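Local coordinates for afamin (Homo sapiens, PDB 6FAK), which carries hydrophobic molecules in body fluids, binding vitamin E and keeping lipid-modified Wnt proteins soluble and active, at residues 342-347 / 445-450; 350-355 / 382-387; 434-439 / 452-457. One frame throughout, in Å; residues are numbered along the deposited sequence. Where two conformers were deposited one is given.

Contact 1: residues 342-347 / 445-450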
loop_
_atom_site.group_PDB
_atom_site.type_symbol
_atom_site.label_atom_id
_atom_site.label_comp_id
_atom_site.label_asym_id
_atom_site.label_seq_id
_atom_site.Cartn_x
_atom_site.Cartn_y
_atom_site.Cartn_z
ATOM N N PRO A 342 -2.200 -21.388 7.774
ATOM C CA PRO A 342 -1.645 -20.127 8.249
ATOM C C PRO A 342 -0.266 -19.762 7.705
ATOM O O PRO A 342 0.095 -18.591 7.775
ATOM C CB PRO A 342 -1.557 -20.318 9.781
ATOM C CG PRO A 342 -1.459 -21.769 9.965
ATOM C CD PRO A 342 -2.315 -22.361 8.873
ATOM N N ASP A 343 0.463 -20.743 7.172
ATOM C CA ASP A 343 1.799 -20.534 6.572
ATOM C C ASP A 343 1.817 -20.007 5.121
ATOM O O ASP A 343 2.908 -19.740 4.583
ATOM C CB ASP A 343 2.606 -21.841 6.637
ATOM C CG ASP A 343 1.878 -23.054 6.010
ATOM O OD1 ASP A 343 0.621 -23.263 6.166
ATOM O OD2 ASP A 343 2.612 -23.856 5.393
ATOM N N LEU A 344 0.640 -19.893 4.492
ATOM C CA LEU A 344 0.534 -19.431 3.094
ATOM C C LEU A 344 0.236 -17.951 3.015
ATOM O O LEU A 344 -0.443 -17.376 3.903
ATOM C CB LEU A 344 -0.528 -20.216 2.309
ATOM C CG LEU A 344 -0.296 -21.730 2.193
ATOM C CD1 LEU A 344 -1.343 -22.422 1.347
ATOM C CD2 LEU A 344 1.101 -22.075 1.702
ATOM N N SER A 345 0.748 -17.326 1.964
ATOM C CA SER A 345 0.429 -15.940 1.664
ATOM C C SER A 345 -1.004 -15.796 1.143
ATOM O O SER A 345 -1.591 -16.728 0.673
ATOM C CB SER A 345 1.402 -15.389 0.634
ATOM O OG SER A 345 1.150 -15.891 -0.658
ATOM N N ILE A 346 -1.525 -14.588 1.225
ATOM C CA ILE A 346 -2.833 -14.298 0.685
ATOM C C ILE A 346 -2.880 -14.526 -0.830
ATOM O O ILE A 346 -3.800 -15.189 -1.279
ATOM C CB ILE A 346 -3.363 -12.905 1.120
ATOM C CG1 ILE A 346 -3.347 -12.735 2.659
ATOM C CG2 ILE A 346 -4.767 -12.679 0.602
ATOM C CD1 ILE A 346 -4.092 -13.791 3.465
ATOM N N PRO A 347 -1.886 -14.033 -1.615
ATOM C CA PRO A 347 -1.876 -14.326 -3.065
ATOM C C PRO A 347 -1.800 -15.843 -3.407
ATOM O O PRO A 347 -2.486 -16.302 -4.316
ATOM C CB PRO A 347 -0.640 -13.556 -3.586
ATOM C CG PRO A 347 -0.351 -12.539 -2.582
ATOM C CD PRO A 347 -0.896 -13.004 -1.254
ATOM N N GLU A 445 7.713 -17.967 9.099
ATOM C CA GLU A 445 6.731 -17.835 7.999
ATOM C C GLU A 445 7.298 -16.909 6.910
ATOM O O GLU A 445 6.623 -16.009 6.384
ATOM C CB GLU A 445 5.336 -17.407 8.523
ATOM C CG GLU A 445 4.501 -18.575 9.087
ATOM C CD GLU A 445 3.164 -18.148 9.718
ATOM O OE1 GLU A 445 2.659 -17.017 9.439
ATOM O OE2 GLU A 445 2.596 -18.964 10.493
ATOM N N GLU A 446 8.539 -17.210 6.540
ATOM C CA GLU A 446 9.234 -16.518 5.492
ATOM C C GLU A 446 8.386 -16.486 4.221
ATOM O O GLU A 446 8.240 -15.416 3.601
ATOM C CB GLU A 446 10.540 -17.246 5.201
ATOM C CG GLU A 446 11.312 -16.731 4.004
ATOM C CD GLU A 446 12.564 -17.572 3.765
ATOM O OE1 GLU A 446 12.541 -18.505 2.899
ATOM O OE2 GLU A 446 13.565 -17.301 4.459
ATOM N N PHE A 447 7.843 -17.648 3.827
ATOM C CA PHE A 447 7.114 -17.701 2.538
ATOM C C PHE A 447 5.924 -16.738 2.551
ATOM O O PHE A 447 5.786 -15.905 1.629
ATOM C CB PHE A 447 6.645 -19.107 2.114
ATOM C CG PHE A 447 5.719 -19.063 0.914
ATOM C CD1 PHE A 447 6.216 -18.792 -0.330
ATOM C CD2 PHE A 447 4.329 -19.233 1.070
ATOM C CE1 PHE A 447 5.386 -18.716 -1.425
ATOM C CE2 PHE A 447 3.471 -19.152 -0.016
ATOM C CZ PHE A 447 4.003 -18.907 -1.270
ATOM N N ALA A 448 5.086 -16.836 3.591
ATOM C CA ALA A 448 3.904 -15.990 3.662
ATOM C C ALA A 448 4.274 -14.488 3.709
ATOM O O ALA A 448 3.711 -13.644 2.971
ATOM C CB ALA A 448 3.023 -16.359 4.851
ATOM N N CYS A 449 5.239 -14.175 4.548
ATOM C CA CYS A 449 5.672 -12.791 4.741
ATOM C C CYS A 449 6.195 -12.155 3.432
ATOM O O CYS A 449 5.738 -11.089 3.016
ATOM C CB CYS A 449 6.716 -12.742 5.871
ATOM S SG CYS A 449 7.306 -11.091 6.313
ATOM N N VAL A 450 7.143 -12.839 2.775
ATOM C CA VAL A 450 7.743 -12.350 1.559
ATOM C C VAL A 450 6.689 -12.198 0.434
ATOM O O VAL A 450 6.649 -11.169 -0.259
ATOM C CB VAL A 450 8.859 -13.296 1.068
ATOM C CG1 VAL A 450 9.343 -12.924 -0.331
ATOM C CG2 VAL A 450 10.036 -13.284 2.038
HETATM O O HOH W 1 5.118 -18.918 5.479
#
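Asp343 and Ala448 meet by a water bridge and by direct packing. The water accepts from Ala448 N at 2.8 Å and donates to Asp343 O at 2.5 Å, an unusually short distance whose exact length is doubtful. Ala448 N lies in the first turn of helix 446-462, where no helical carbonyl precedes it, so the water takes that place.

Packing surrounds this bridge. Ala448 CB presses on Asp343 O at 3.4 Å, and the same oxygen sits near the ring plane of Phe447, at its CD2 edge. With CG anti to the backbone N (chi1 171°), the Phe447 ring extends toward the 342-347 turn, where CE2 makes apolar contact with Leu344 CD2 at 4.1 Å. Ser345 N, buried and without a polar partner, lies obliquely by CE2, 3.8 Å away. Ser345 OG bonds instead to Glu348 N, as the N-cap of helix 346-363.

Among the charged groups, the extended Glu445 chain runs over the Pro342-Asp343 peptide. Its OE1 lies beside Pro342 O at 3.4 Å, two acceptors and unbonded, and has a long, weak ion pair with Lys298. With an alanine at Glu445 this cover would be gone, probably baring the turn and leaving Lys298 without that distant counter-charge.

The two segments thus meet by packing and a water, while Ser345 OG and Ile346 N bond directly to Asp451 and Asn452 further along helix 446-462.

Contact 2: residues 350-355 / 382-387. With NAG (2-acetamido-2-deoxy-beta-D-glucopyranose), chain D.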
loop_
_atom_site.group_PDB
_atom_site.type_symbol
_atom_site.label_atom_id
_atom_site.label_comp_id
_atom_site.label_asym_id
_atom_site.label_seq_id
_atom_site.Cartn_x
_atom_site.Cartn_y
_atom_site.Cartn_z
ATOM N N LEU A 350 -5.267 -17.303 -2.919
ATOM C CA LEU A 350 -6.135 -16.954 -4.035
ATOM C C LEU A 350 -5.769 -17.678 -5.315
ATOM O O LEU A 350 -6.659 -17.982 -6.081
ATOM C CB LEU A 350 -6.141 -15.438 -4.283
ATOM C CG LEU A 350 -6.542 -14.672 -3.009
ATOM C CD1 LEU A 350 -6.370 -13.179 -3.277
ATOM C CD2 LEU A 350 -7.933 -15.004 -2.557
ATOM N N ARG A 351 -4.467 -17.947 -5.566
ATOM C CA ARG A 351 -4.085 -18.792 -6.666
ATOM C C ARG A 351 -4.697 -20.227 -6.532
ATOM O O ARG A 351 -5.215 -20.778 -7.509
ATOM C CB ARG A 351 -2.545 -18.854 -6.844
ATOM C CG ARG A 351 -1.964 -17.532 -7.354
ATOM C CD ARG A 351 -0.504 -17.713 -7.684
ATOM N NE ARG A 351 0.329 -17.744 -6.495
ATOM C CZ ARG A 351 0.911 -16.713 -5.892
ATOM N NH1 ARG A 351 0.669 -15.473 -6.274
ATOM N NH2 ARG A 351 1.705 -16.923 -4.860
ATOM N N ILE A 352 -4.635 -20.764 -5.323
ATOM C CA ILE A 352 -5.209 -22.061 -5.010
ATOM C C ILE A 352 -6.726 -22.086 -5.257
ATOM O O ILE A 352 -7.253 -23.047 -5.849
ATOM C CB ILE A 352 -4.777 -22.540 -3.579
ATOM C CG1 ILE A 352 -3.287 -22.900 -3.666
ATOM C CG2 ILE A 352 -5.617 -23.733 -3.093
ATOM C CD1 ILE A 352 -2.616 -23.040 -2.335
ATOM N N VAL A 353 -7.413 -21.021 -4.868
ATOM C CA VAL A 353 -8.850 -20.946 -5.105
ATOM C C VAL A 353 -9.132 -20.983 -6.614
ATOM O O VAL A 353 -10.031 -21.729 -7.062
ATOM C CB VAL A 353 -9.507 -19.722 -4.447
ATOM C CG1 VAL A 353 -10.980 -19.650 -4.827
ATOM C CG2 VAL A 353 -9.375 -19.743 -2.914
ATOM N N GLN A 354 -8.365 -20.223 -7.398
ATOM C CA GLN A 354 -8.561 -20.208 -8.842
ATOM C C GLN A 354 -8.282 -21.543 -9.504
ATOM O O GLN A 354 -9.005 -21.972 -10.431
ATOM C CB GLN A 354 -7.661 -19.140 -9.480
ATOM C CG GLN A 354 -7.864 -18.969 -10.973
ATOM C CD GLN A 354 -9.271 -18.467 -11.273
ATOM O OE1 GLN A 354 -9.698 -17.448 -10.706
ATOM N NE2 GLN A 354 -10.014 -19.202 -12.106
ATOM N N ILE A 355 -7.185 -22.160 -9.098
ATOM C CA ILE A 355 -6.843 -23.504 -9.581
ATOM C C ILE A 355 -7.950 -24.508 -9.268
ATOM O O ILE A 355 -8.274 -25.325 -10.111
ATOM C CB ILE A 355 -5.509 -23.951 -9.043
ATOM C CG1 ILE A 355 -4.435 -23.162 -9.799
ATOM C CG2 ILE A 355 -5.267 -25.448 -9.233
ATOM C CD1 ILE A 355 -3.112 -23.210 -9.102
ATOM N N GLU A 382 1.848 -28.711 -6.323
ATOM C CA GLU A 382 2.779 -28.254 -7.384
ATOM C C GLU A 382 2.866 -26.719 -7.487
ATOM O O GLU A 382 3.984 -26.122 -7.549
ATOM C CB GLU A 382 2.405 -28.887 -8.731
ATOM C CG GLU A 382 3.121 -28.322 -9.947
ATOM C CD GLU A 382 2.710 -29.020 -11.225
ATOM O OE1 GLU A 382 2.263 -28.293 -12.138
ATOM O OE2 GLU A 382 2.799 -30.278 -11.312
ATOM N N THR A 383 1.716 -26.047 -7.457
ATOM C CA THR A 383 1.762 -24.599 -7.596
ATOM C C THR A 383 2.461 -23.961 -6.391
ATOM O O THR A 383 3.278 -23.075 -6.548
ATOM C CB THR A 383 0.386 -23.968 -7.869
ATOM O OG1 THR A 383 0.528 -22.550 -7.930
ATOM C CG2 THR A 383 -0.578 -24.265 -6.818
ATOM N N THR A 384 2.195 -24.470 -5.194
ATOM C CA THR A 384 2.801 -23.919 -3.991
ATOM C C THR A 384 4.324 -24.187 -3.914
ATOM O O THR A 384 5.101 -23.313 -3.493
ATOM C CB THR A 384 2.087 -24.440 -2.767
ATOM O OG1 THR A 384 0.699 -24.090 -2.877
ATOM C CG2 THR A 384 2.679 -23.824 -1.508
ATOM N N GLU A 385 4.742 -25.392 -4.309
ATOM C CA GLU A 385 6.167 -25.691 -4.416
ATOM C C GLU A 385 6.890 -24.753 -5.328
ATOM O O GLU A 385 7.988 -24.368 -5.016
ATOM C CB GLU A 385 6.387 -27.122 -4.928
ATOM C CG GLU A 385 6.135 -28.162 -3.872
ATOM C CD GLU A 385 7.242 -28.240 -2.843
ATOM O OE1 GLU A 385 8.393 -27.886 -3.176
ATOM O OE2 GLU A 385 6.945 -28.698 -1.719
ATOM N N LYS A 386 6.316 -24.433 -6.488
ATOM C CA LYS A 386 6.906 -23.463 -7.393
ATOM C C LYS A 386 7.060 -22.103 -6.722
ATOM O O LYS A 386 8.101 -21.482 -6.837
ATOM C CB LYS A 386 6.111 -23.320 -8.693
ATOM C CG LYS A 386 6.215 -24.546 -9.601
ATOM C CD LYS A 386 5.253 -24.523 -10.786
ATOM C CE LYS A 386 5.336 -25.824 -11.578
ATOM N NZ LYS A 386 5.230 -25.601 -13.041
ATOM N N SER A 387 6.025 -21.642 -6.011
ATOM C CA SER A 387 6.087 -20.315 -5.377
ATOM C C SER A 387 7.149 -20.332 -4.297
ATOM O O SER A 387 7.963 -19.419 -4.195
ATOM C CB SER A 387 4.725 -19.915 -4.777
ATOM O OG SER A 387 3.729 -19.965 -5.780
HETATM C C1 NAG D . 3.949 -31.343 -1.249
HETATM C C2 NAG D . 4.285 -30.532 0.003
HETATM C C3 NAG D . 5.479 -31.112 0.750
HETATM C C4 NAG D . 5.346 -32.617 0.937
HETATM C C5 NAG D . 5.002 -33.296 -0.386
HETATM C C6 NAG D . 4.830 -34.806 -0.220
HETATM C C7 NAG D . 3.685 -28.181 -0.192
HETATM C C8 NAG D . 4.141 -26.813 -0.596
HETATM N N2 NAG D . 4.578 -29.155 -0.350
HETATM O O3 NAG D . 5.591 -30.475 2.025
HETATM O O4 NAG D . 6.580 -33.135 1.449
HETATM O O5 NAG D . 3.799 -32.726 -0.915
HETATM O O6 NAG D . 3.681 -35.091 0.588
HETATM O O7 NAG D . 2.567 -28.381 0.251
#
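Thr384 OG1, which touches Ile352 CD1 across the contact at 3.5 Å, lies within bonding distance of two acceptor oxygens, Glu348 OE2, one turn before Ile352 in its own helix, and Phe380 O, one turn back along helix 376-417; they must share its one proton if Glu348 is ionised. Glu348 thus links the two helices directly beside this pair, and its other oxygen, OE1, is hydrogen-bonded to Ser387 OG. The threonine and the isoleucine cross obliquely, the methyl end of Ile352 lying against the hydroxyl.

Arg351 reaches outward to the 387 end of the other segment. Its chain bends at chi3, which brings the guanidinium near Ser387, but NH2 and Ser387 OG stay 3.8 Å apart and are not bonded. NH2 is instead salt-bridged to Glu348 and to Asp451 of helix 446-462, while NH1 bonds to Ala483 O, so the group is fixed from several directions.

One turn after Ile352, Ile355 and Thr383 meet tip to tip, Ile355 CD1 lying 3.6 Å from Thr383 CG2. Thr383 OG1 stands anti to its own nitrogen (chi1 177°), and the methyl takes the crowded position facing Ile355.

The helix segments run antiparallel but inclined, at 151° with their axes 10.7 Å apart, a wide spacing bridged by side-chain ends. Thr384 has the helix on one branch and the sugar on the other: acetyl methyl C8 of the sugar on Asn381 rests on Thr384 CG2 at 3.5 Å, and its N2 donates an almost straight bond to Glu385 OE2 (2.8 Å, 167°).

Polar joining is thus left mainly to Glu348, whose charge is probably stabilised by Arg351 and perhaps also by the hydroxyls, while Ile355 and Thr383 supply the close methyl packing and the glycan packs beside the contact.

Contact 3: residues 434-439 / 452-457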
loop_
_atom_site.group_PDB
_atom_site.type_symbol
_atom_site.label_atom_id
_atom_site.label_comp_id
_atom_site.label_asym_id
_atom_site.label_seq_id
_atom_site.Cartn_x
_atom_site.Cartn_y
_atom_site.Cartn_z
ATOM N N VAL A 434 12.713 -4.616 -2.038
ATOM C CA VAL A 434 13.771 -5.191 -1.239
ATOM C C VAL A 434 13.352 -5.347 0.224
ATOM O O VAL A 434 13.803 -6.257 0.886
ATOM C CB VAL A 434 15.123 -4.481 -1.474
ATOM C CG1 VAL A 434 15.254 -3.199 -0.698
ATOM C CG2 VAL A 434 16.243 -5.432 -1.157
ATOM N N THR A 435 12.467 -4.472 0.670
ATOM C CA THR A 435 11.910 -4.489 2.035
ATOM C C THR A 435 11.146 -5.751 2.391
ATOM O O THR A 435 11.173 -6.181 3.538
ATOM C CB THR A 435 11.078 -3.224 2.249
ATOM O OG1 THR A 435 11.983 -2.133 2.128
ATOM C CG2 THR A 435 10.443 -3.181 3.623
ATOM N N ALA A 436 10.502 -6.370 1.414
ATOM C CA ALA A 436 9.943 -7.686 1.599
ATOM C C ALA A 436 11.003 -8.668 2.104
ATOM O O ALA A 436 10.718 -9.494 2.992
ATOM C CB ALA A 436 9.351 -8.210 0.314
ATOM N N PHE A 437 12.200 -8.599 1.549
ATOM C CA PHE A 437 13.279 -9.539 1.931
ATOM C C PHE A 437 13.985 -9.221 3.217
ATOM O O PHE A 437 14.253 -10.142 4.012
ATOM C CB PHE A 437 14.258 -9.717 0.778
ATOM C CG PHE A 437 13.573 -10.201 -0.429
ATOM C CD1 PHE A 437 13.257 -11.517 -0.546
ATOM C CD2 PHE A 437 13.113 -9.316 -1.376
ATOM C CE1 PHE A 437 12.543 -11.972 -1.627
ATOM C CE2 PHE A 437 12.391 -9.767 -2.457
ATOM C CZ PHE A 437 12.094 -11.100 -2.571
ATOM N N THR A 438 14.220 -7.935 3.473
ATOM C CA THR A 438 14.828 -7.493 4.739
ATOM C C THR A 438 13.916 -7.702 5.941
ATOM O O THR A 438 14.374 -7.968 7.033
ATOM C CB THR A 438 15.213 -5.989 4.737
ATOM O OG1 THR A 438 14.033 -5.194 4.595
ATOM C CG2 THR A 438 16.190 -5.638 3.620
ATOM N N THR A 439 12.628 -7.546 5.751
ATOM C CA THR A 439 11.665 -7.790 6.784
ATOM C C THR A 439 11.454 -9.294 7.089
ATOM O O THR A 439 11.251 -9.631 8.248
ATOM C CB THR A 439 10.315 -7.191 6.363
ATOM O OG1 THR A 439 10.487 -5.783 6.158
ATOM C CG2 THR A 439 9.231 -7.445 7.383
ATOM N N ASN A 452 3.434 -11.937 0.594
ATOM C CA ASN A 452 2.473 -10.902 0.974
ATOM C C ASN A 452 3.041 -9.492 0.701
ATOM O O ASN A 452 2.365 -8.635 0.109
ATOM C CB ASN A 452 2.089 -11.015 2.453
ATOM C CG ASN A 452 0.986 -12.067 2.731
ATOM O OD1 ASN A 452 0.222 -12.466 1.855
ATOM N ND2 ASN A 452 0.904 -12.497 3.991
ATOM N N LEU A 453 4.253 -9.241 1.176
ATOM C CA LEU A 453 4.858 -7.925 1.013
ATOM C C LEU A 453 5.306 -7.639 -0.401
ATOM O O LEU A 453 5.148 -6.519 -0.854
ATOM C CB LEU A 453 6.013 -7.709 1.972
ATOM C CG LEU A 453 5.660 -7.555 3.450
ATOM C CD1 LEU A 453 6.944 -7.302 4.221
ATOM C CD2 LEU A 453 4.703 -6.418 3.702
ATOM N N ALA A 454 5.854 -8.632 -1.096
ATOM C CA ALA A 454 6.198 -8.468 -2.515
ATOM C C ALA A 454 5.019 -8.137 -3.413
ATOM O O ALA A 454 5.143 -7.315 -4.344
ATOM C CB ALA A 454 6.893 -9.718 -3.061
ATOM N N ASP A 455 3.866 -8.735 -3.124
ATOM C CA ASP A 455 2.679 -8.495 -3.917
ATOM C C ASP A 455 2.186 -7.038 -3.866
ATOM O O ASP A 455 1.671 -6.485 -4.857
ATOM C CB ASP A 455 1.550 -9.426 -3.465
ATOM C CG ASP A 455 0.592 -9.763 -4.601
ATOM O OD1 ASP A 455 1.007 -10.517 -5.539
ATOM O OD2 ASP A 455 -0.569 -9.275 -4.549
ATOM N N LEU A 456 2.417 -6.398 -2.736
ATOM C CA LEU A 456 2.073 -5.002 -2.602
ATOM C C LEU A 456 2.807 -4.067 -3.543
ATOM O O LEU A 456 2.328 -2.989 -3.818
ATOM C CB LEU A 456 2.316 -4.505 -1.185
ATOM C CG LEU A 456 1.639 -5.271 -0.038
ATOM C CD1 LEU A 456 2.037 -4.636 1.301
ATOM C CD2 LEU A 456 0.152 -5.405 -0.255
ATOM N N VAL A 457 3.983 -4.422 -3.960
ATOM C CA VAL A 457 4.720 -3.581 -4.910
ATOM C C VAL A 457 3.898 -3.402 -6.199
ATOM O O VAL A 457 3.684 -2.276 -6.653
ATOM C CB VAL A 457 6.089 -4.212 -5.248
ATOM C CG1 VAL A 457 6.837 -3.393 -6.291
ATOM C CG2 VAL A 457 6.924 -4.289 -3.971
#
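The segments of helices 423-440 and 446-462 run almost antiparallel, at 167° with axes 8.4 Å apart, and the backbones come closest where Ala436 CA lies 5.1 Å from Leu453 CA. The small Ala436, facing the start of the Leu453 side chain and Ala454, permits this approach: Ala436 CB rests on Leu453 CB at 3.8 Å and lies equally near the backbone N of Ala454, with the methyl of Ala454 slightly more distant at 4.4 Å.

One turn after Ala436, Thr439 adds a second touch, its CG2 meeting Leu453 CD1 at 3.9 Å with the two side chains crossing at about a right angle. These are the arms of a helical hairpin of the third albumin repeat, closed near its turn by the Cys440-Cys449 disulfide; adjacent Cys441 pairs with Cys395 on helix 376-417, the paired-disulfide pattern of the albumin family.

In Thr439, chi1 of -60° sends the methyl toward Leu453 and turns the hydroxyl back to Thr435 O, to which OG1 bonds at 2.7 Å from 30° out of the carbonyl plane. That oxygen also accepts from Thr439 N and Thr438 OG1. Leu453, beside Asn452, lines the pocket that holds a polyether molecule, probably from the crystallisation liquor.

How the contacts relate
From the N terminus, contact 1 opens at 342-347, just as helix 346-363 begins, and closes about a hundred residues later at 445-450, bringing a piece of the second albumin repeat to the third. Within that span contact 2 opens and shuts, linking helix 346-363 to the long helix 376-417. Contact 3 opens at 434-439, before contact 1 has closed, and ends at 452-457 beyond it, so these two cross; it pairs the successive helices 423-440 and 446-462 of the third repeat. Contact 1 touches both others: Leu344 packs on Ile352 and Phe447 on Ser387, while Ile346 N probably bonds to Asn452 OD1. Contacts 2 and 3 do not touch.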